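PDB 6MNZ: 3,4-dihydroxy-2-butanone 4-phosphate synthase from Acinetobacter baumannii, which probably converts D-ribulose 5-phosphate to formate and 3,4-dihydroxy-2-butanone 4-phosphate, a step of riboflavin biosynthesis. Local coordinates for residues 247-255 and 289-299. Numbering follows the deposited sequence.
With SO4 (sulfate ion), chain D.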
ATOM      1  N   VAL A 247      32.471 -22.522  -5.895  1.00 55.14           N
ATOM      2  CA  VAL A 247      31.483 -22.391  -4.829  1.00 56.30           C
ATOM      3  C   VAL A 247      31.164 -20.917  -4.627  1.00 54.52           C
ATOM      4  O   VAL A 247      32.049 -20.055  -4.701  1.00 65.21           O
ATOM      5  CB  VAL A 247      31.980 -23.034  -3.521  1.00 40.51           C
ATOM      6  CG1 VAL A 247      32.239 -24.522  -3.719  1.00 36.15           C
ATOM      7  CG2 VAL A 247      33.221 -22.317  -2.997  1.00 46.45           C
ATOM      8  N   THR A 248      29.899 -20.625  -4.346  1.00 54.07           N
ATOM      9  CA  THR A 248      29.438 -19.264  -4.114  1.00 57.63           C
ATOM     10  C   THR A 248      28.861 -19.163  -2.710  1.00 49.61           C
ATOM     11  O   THR A 248      28.110 -20.044  -2.278  1.00 41.55           O
ATOM     12  CB  THR A 248      28.391 -18.857  -5.154  1.00 64.37           C
ATOM     13  OG1 THR A 248      28.912 -19.085  -6.471  1.00 60.87           O
ATOM     14  CG2 THR A 248      28.029 -17.391  -5.006  1.00 59.87           C
ATOM     15  N   THR A 249      29.305 -18.153  -1.966  1.00 48.49           N
ATOM     16  CA  THR A 249      28.737 -17.846  -0.660  1.00 49.31           C
ATOM     17  C   THR A 249      27.463 -17.029  -0.838  1.00 51.73           C
ATOM     18  O   THR A 249      27.474 -15.990  -1.509  1.00 48.49           O
ATOM     19  CB  THR A 249      29.749 -17.083   0.193  1.00 53.39           C
ATOM     20  OG1 THR A 249      30.990 -17.798   0.222  1.00 58.05           O
ATOM     21  CG2 THR A 249      29.230 -16.907   1.615  1.00 55.57           C
ATOM     22  N   VAL A 250      26.351 -17.535  -0.309  1.00 44.93           N
ATOM     23  CA  VAL A 250      25.022 -17.129  -0.745  1.00 48.14           C
ATOM     24  C   VAL A 250      24.207 -16.719   0.473  1.00 44.70           C
ATOM     25  O   VAL A 250      24.290 -17.350   1.532  1.00 42.67           O
ATOM     26  CB  VAL A 250      24.309 -18.255  -1.521  1.00 38.43           C
ATOM     27  CG1 VAL A 250      22.880 -17.851  -1.850  1.00 49.15           C
ATOM     28  CG2 VAL A 250      25.080 -18.586  -2.784  1.00 45.14           C
ATOM     29  N   ARG A 251      23.392 -15.677   0.308  1.00 42.98           N
ATOM     30  CA  ARG A 251      22.281 -15.407   1.212  1.00 42.38           C
ATOM     31  C   ARG A 251      21.083 -14.951   0.398  1.00 45.61           C
ATOM     32  O   ARG A 251      21.147 -13.918  -0.275  1.00 47.03           O
ATOM     33  CB  ARG A 251      22.655 -14.346   2.248  1.00 33.78           C
ATOM     34  CG  ARG A 251      21.503 -13.945   3.154  1.00 44.54           C
ATOM     35  CD  ARG A 251      21.920 -13.940   4.615  1.00 45.80           C
ATOM     36  NE  ARG A 251      20.810 -13.585   5.496  1.00 44.70           N
ATOM     37  CZ  ARG A 251      20.054 -14.460   6.152  1.00 53.70           C
ATOM     38  NH1 ARG A 251      20.339 -15.757   6.127  1.00 51.99           N
ATOM     39  NH2 ARG A 251      19.058 -14.028   6.912  1.00 65.89           N
ATOM     40  N   VAL A 252      19.982 -15.685   0.506  1.00 52.60           N
ATOM     41  CA  VAL A 252      18.668 -15.164   0.145  1.00 45.55           C
ATOM     42  C   VAL A 252      18.103 -14.368   1.315  1.00 47.69           C
ATOM     43  O   VAL A 252      18.064 -14.853   2.451  1.00 39.20           O
ATOM     44  CB  VAL A 252      17.724 -16.308  -0.254  1.00 44.34           C
ATOM     45  CG1 VAL A 252      16.289 -15.809  -0.344  1.00 53.10           C
ATOM     46  CG2 VAL A 252      18.170 -16.918  -1.572  1.00 44.78           C
ATOM     47  N   HIS A 253      17.619 -13.160   1.029  1.00 59.87           N
ATOM     48  CA  HIS A 253      17.436 -12.128   2.044  1.00 49.47           C
ATOM     49  C   HIS A 253      16.048 -11.521   1.909  1.00 52.61           C
ATOM     50  O   HIS A 253      15.723 -10.936   0.870  1.00 50.53           O
ATOM     51  CB  HIS A 253      18.502 -11.040   1.918  1.00 43.89           C
ATOM     52  CG  HIS A 253      18.743 -10.293   3.190  1.00 42.73           C
ATOM     53  ND1 HIS A 253      19.087 -10.934   4.360  1.00 50.65           N
ATOM     54  CD2 HIS A 253      18.452  -9.018   3.535  1.00 48.33           C
ATOM     55  CE1 HIS A 253      19.067 -10.068   5.356  1.00 46.83           C
ATOM     56  NE2 HIS A 253      18.743  -8.887   4.868  1.00 46.89           N
ATOM     57  N   GLY A 254      15.249 -11.632   2.965  1.00 66.53           N
ATOM     58  CA  GLY A 254      14.018 -10.862   3.114  1.00 72.83           C
ATOM     59  C   GLY A 254      14.115  -9.873   4.264  1.00 65.55           C
ATOM     60  O   GLY A 254      14.601 -10.214   5.345  1.00 65.25           O
ATOM     61  N   PHE A 255      13.599  -8.665   4.035  1.00 75.11           N
ATOM     62  CA  PHE A 255      13.708  -7.592   5.017  1.00 69.82           C
ATOM     63  C   PHE A 255      13.054  -7.994   6.336  1.00 73.95           C
ATOM     64  O   PHE A 255      12.138  -8.818   6.379  1.00 85.82           O
ATOM     65  CB  PHE A 255      13.046  -6.323   4.476  1.00 67.16           C
ATOM     66  CG  PHE A 255      13.267  -5.110   5.330  1.00 54.87           C
ATOM     67  CD1 PHE A 255      12.193  -4.343   5.750  1.00 63.49           C
ATOM     68  CD2 PHE A 255      14.545  -4.621   5.533  1.00 46.48           C
ATOM     69  CE1 PHE A 255      12.393  -3.174   6.457  1.00 56.86           C
ATOM     70  CE2 PHE A 255      14.753  -3.476   6.272  1.00 39.37           C
ATOM     71  CZ  PHE A 255      13.674  -2.769   6.765  1.00 51.66           C
ATOM     72  N   VAL A 289      26.858 -14.471  -3.529  1.00 59.09           N
ATOM     73  CA  VAL A 289      25.693 -13.739  -4.012  1.00 43.02           C
ATOM     74  C   VAL A 289      24.780 -13.425  -2.833  1.00 43.27           C
ATOM     75  O   VAL A 289      24.367 -14.324  -2.103  1.00 55.98           O
ATOM     76  CB  VAL A 289      24.939 -14.532  -5.097  1.00 44.59           C
ATOM     77  CG1 VAL A 289      23.729 -13.747  -5.586  1.00 50.17           C
ATOM     78  CG2 VAL A 289      25.865 -14.863  -6.260  1.00 40.41           C
ATOM     79  N   LEU A 290      24.409 -12.156  -2.689  1.00 41.02           N
ATOM     80  CA  LEU A 290      23.247 -11.768  -1.900  1.00 42.43           C
ATOM     81  C   LEU A 290      22.052 -11.625  -2.832  1.00 34.97           C
ATOM     82  O   LEU A 290      22.120 -10.889  -3.822  1.00 35.43           O
ATOM     83  CB  LEU A 290      23.501 -10.463  -1.148  1.00 26.78           C
ATOM     84  CG  LEU A 290      22.410 -10.064  -0.153  1.00 33.29           C
ATOM     85  CD1 LEU A 290      23.021  -9.441   1.090  1.00 33.40           C
ATOM     86  CD2 LEU A 290      21.408  -9.113  -0.794  1.00 45.48           C
ATOM     87  N   VAL A 291      21.003 -12.390  -2.565  1.00 39.08           N
ATOM     88  CA  VAL A 291      19.726 -12.196  -3.234  1.00 50.67           C
ATOM     89  C   VAL A 291      18.852 -11.282  -2.387  1.00 46.34           C
ATOM     90  O   VAL A 291      18.946 -11.252  -1.157  1.00 41.79           O
ATOM     91  CB  VAL A 291      19.025 -13.541  -3.507  1.00 42.06           C
ATOM     92  CG1 VAL A 291      17.897 -13.357  -4.508  1.00 51.06           C
ATOM     93  CG2 VAL A 291      20.031 -14.565  -4.009  1.00 52.49           C
ATOM     94  N   TRP A 292      17.897 -10.632  -3.047  1.00 49.52           N
ATOM     95  CA  TRP A 292      16.952  -9.740  -2.386  1.00 44.88           C
ATOM     96  C   TRP A 292      15.591  -9.932  -3.030  1.00 45.54           C
ATOM     97  O   TRP A 292      15.446  -9.746  -4.243  1.00 50.52           O
ATOM     98  CB  TRP A 292      17.396  -8.278  -2.492  1.00 40.16           C
ATOM     99  CG  TRP A 292      16.437  -7.313  -1.856  1.00 37.49           C
ATOM    100  CD1 TRP A 292      15.346  -6.741  -2.440  1.00 38.30           C
ATOM    101  CD2 TRP A 292      16.560  -6.711  -0.561  1.00 29.66           C
ATOM    102  NE1 TRP A 292      14.757  -5.854  -1.574  1.00 44.55           N
ATOM    103  CE2 TRP A 292      15.488  -5.809  -0.416  1.00 36.45           C
ATOM    104  CE3 TRP A 292      17.439  -6.890   0.511  1.00 31.90           C
ATOM    105  CZ2 TRP A 292      15.219  -5.158   0.787  1.00 49.07           C
ATOM    106  CZ3 TRP A 292      17.199  -6.201   1.688  1.00 29.84           C
ATOM    107  CH2 TRP A 292      16.079  -5.375   1.828  1.00 34.84           C
ATOM    108  N   ILE A 293      14.601 -10.306  -2.226  1.00 46.88           N
ATOM    109  CA  ILE A 293      13.239 -10.468  -2.720  1.00 50.16           C
ATOM    110  C   ILE A 293      12.585  -9.096  -2.791  1.00 44.28           C
ATOM    111  O   ILE A 293      12.475  -8.397  -1.777  1.00 33.51           O
ATOM    112  CB  ILE A 293      12.419 -11.410  -1.822  1.00 49.64           C
ATOM    113  CG1 ILE A 293      13.240 -12.590  -1.300  1.00 57.06           C
ATOM    114  CG2 ILE A 293      11.213 -11.934  -2.596  1.00 36.96           C
ATOM    115  CD1 ILE A 293      12.829 -13.045   0.108  1.00 76.98           C
ATOM    116  N   GLY A 294      11.990  -8.789  -3.939  1.00 45.55           N
ATOM    117  CA  GLY A 294      11.109  -7.642  -4.018  1.00 52.55           C
ATOM    118  C   GLY A 294       9.843  -7.865  -3.209  1.00 61.11           C
ATOM    119  O   GLY A 294       9.253  -8.946  -3.218  1.00 43.04           O
ATOM    120  N   GLN A 295       9.436  -6.821  -2.488  1.00 68.07           N
ATOM    121  CA  GLN A 295       8.188  -6.807  -1.742  1.00 60.52           C
ATOM    122  C   GLN A 295       7.385  -5.592  -2.182  1.00 68.88           C
ATOM    123  O   GLN A 295       7.957  -4.546  -2.500  1.00 79.31           O
ATOM    124  CB  GLN A 295       8.450  -6.734  -0.229  1.00 65.06           C
ATOM    125  CG  GLN A 295       8.004  -7.947   0.571  1.00 65.50           C
ATOM    126  CD  GLN A 295       8.134  -7.726   2.069  1.00 65.05           C
ATOM    127  OE1 GLN A 295       9.243  -7.674   2.602  1.00 70.70           O
ATOM    128  NE2 GLN A 295       7.016  -7.421   2.718  1.00 60.13           N
ATOM    129  N   ASP A 296       6.060  -5.743  -2.238  1.00 80.91           N
ATOM    130  CA  ASP A 296       5.220  -4.613  -2.616  1.00 87.44           C
ATOM    131  C   ASP A 296       5.383  -3.455  -1.646  1.00 70.10           C
ATOM    132  O   ASP A 296       5.467  -2.298  -2.071  1.00 75.52           O
ATOM    133  CB  ASP A 296       3.756  -5.044  -2.679  1.00 90.22           C
ATOM    134  CG  ASP A 296       3.511  -6.112  -3.716  1.00100.05           C
ATOM    135  OD1 ASP A 296       4.026  -5.960  -4.841  1.00112.06           O
ATOM    136  OD2 ASP A 296       2.886  -7.141  -3.381  1.00 92.96           O
ATOM    137  N   HIS A 297       5.646  -3.766  -0.379  1.00 66.36           N
ATOM    138  CA  HIS A 297       6.009  -2.775   0.621  1.00 64.45           C
ATOM    139  C   HIS A 297       6.907  -3.452   1.644  1.00 66.07           C
ATOM    140  O   HIS A 297       6.789  -4.655   1.893  1.00 83.35           O
ATOM    141  CB  HIS A 297       4.773  -2.175   1.300  1.00 68.32           C
ATOM    142  CG  HIS A 297       3.808  -1.538   0.348  1.00 75.49           C
ATOM    143  ND1 HIS A 297       4.167  -0.514  -0.502  1.00 72.32           N
ATOM    144  CD2 HIS A 297       2.511  -1.815   0.077  1.00 82.59           C
ATOM    145  CE1 HIS A 297       3.133  -0.189  -1.258  1.00 80.23           C
ATOM    146  NE2 HIS A 297       2.113  -0.957  -0.920  1.00 84.12           N
ATOM    147  N   LEU A 298       7.804  -2.672   2.235  1.00 53.41           N
ATOM    148  CA  LEU A 298       8.628  -3.141   3.341  1.00 65.30           C
ATOM    149  C   LEU A 298       8.053  -2.624   4.652  1.00 55.77           C
ATOM    150  O   LEU A 298       7.821  -1.419   4.802  1.00 59.48           O
ATOM    151  CB  LEU A 298      10.075  -2.678   3.179  1.00 59.38           C
ATOM    152  CG  LEU A 298      10.872  -3.311   2.036  1.00 53.47           C
ATOM    153  CD1 LEU A 298      12.297  -2.777   2.021  1.00 37.40           C
ATOM    154  CD2 LEU A 298      10.869  -4.829   2.145  1.00 76.65           C
ATOM    155  N   GLN A 299       7.803  -3.538   5.586  1.00 51.00           N
ATOM    156  CA  GLN A 299       7.212  -3.158   6.860  1.00 57.74           C
ATOM    157  C   GLN A 299       8.056  -2.083   7.527  1.00 55.92           C
ATOM    158  O   GLN A 299       9.288  -2.150   7.531  1.00 48.92           O
ATOM    159  CB  GLN A 299       7.088  -4.374   7.779  1.00 59.15           C
ATOM    160  CG  GLN A 299       6.406  -4.067   9.105  1.00 62.51           C
ATOM    161  CD  GLN A 299       6.239  -5.292   9.981  1.00 63.76           C
ATOM    162  OE1 GLN A 299       7.035  -6.228   9.907  1.00 60.03           O
ATOM    163  NE2 GLN A 299       5.316  -5.212  10.931  1.00 65.13           N
TER
HETATM  164  S   SO4 D 402      18.565 -16.657   9.228  1.00 53.66           S
HETATM  165  O1  SO4 D 402      17.863 -16.707   7.949  1.00 52.08           O
HETATM  166  O2  SO4 D 402      19.938 -17.123   9.048  1.00 54.67           O
HETATM  167  O3  SO4 D 402      18.573 -15.285   9.725  1.00 51.68           O
HETATM  168  O4  SO4 D 402      17.882 -17.521  10.187  1.00 69.88           O
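His-253 and Trp-292 are bridge partners on neighbouring parallel strands, and their rings meet rim to rim. CD2 of His-253 lies 3.6 Å from CZ3 of Trp-292. The planes are turned 40° apart, and neither ring sits over the face of the other. As bridge partners they stand on the same face of the sheet. In both, CG is anti to the backbone N (chi1 179° in Trp-292), and the rings cross at a slant. The strongest polar partners of both rings lie outside the two segments. NE2 of His-253 is hydrogen-bonded to Arg-259, and NE1 of Trp-292 to Asp-300 of the second subunit.

Beyond the strand ends, Phe-255 lies beside Trp-292, with CD2 4.1 Å from CH2. Leu-298 crosses Phe-255 at about a right angle. Its CD1 lies over one face of the phenyl ring, offset toward the rim, while its CD2 comes to 3.5 Å from CB of Phe-255. The carbonyl O of Gln-299 meets the ring edge in plane.

On the other face of the sheet, Val-252 and Val-291 lie side by side, their CG2 atoms 3.9 Å apart. Helix 320-336 packs against both this pair and Ile-293.

The backbones are joined by bonds from Arg-251 N to Val-289 O (2.9 Å) and from Val-291 N to Arg-251 O (2.8 Å). The bond from Ile-293 N to His-253 O is weak. The Arg-251 side chain bends at chi2 (132°) and leads away from 289-299. Its NE makes a weak bond to ND1 of His-253. Both its terminal nitrogens bond O1 of a sulfate ion, and this oxygen lies in plane at the guanidinium edge. The ion probably comes from the crystallisation liquor and is also bonded by Ser-347.

Strands 248-253 and 290-292 are adjacent parallel members of the mixed sheet in the GTP cyclohydrolase II-like region, and the chain that follows strand 290-292 reaches the second subunit of the homodimer.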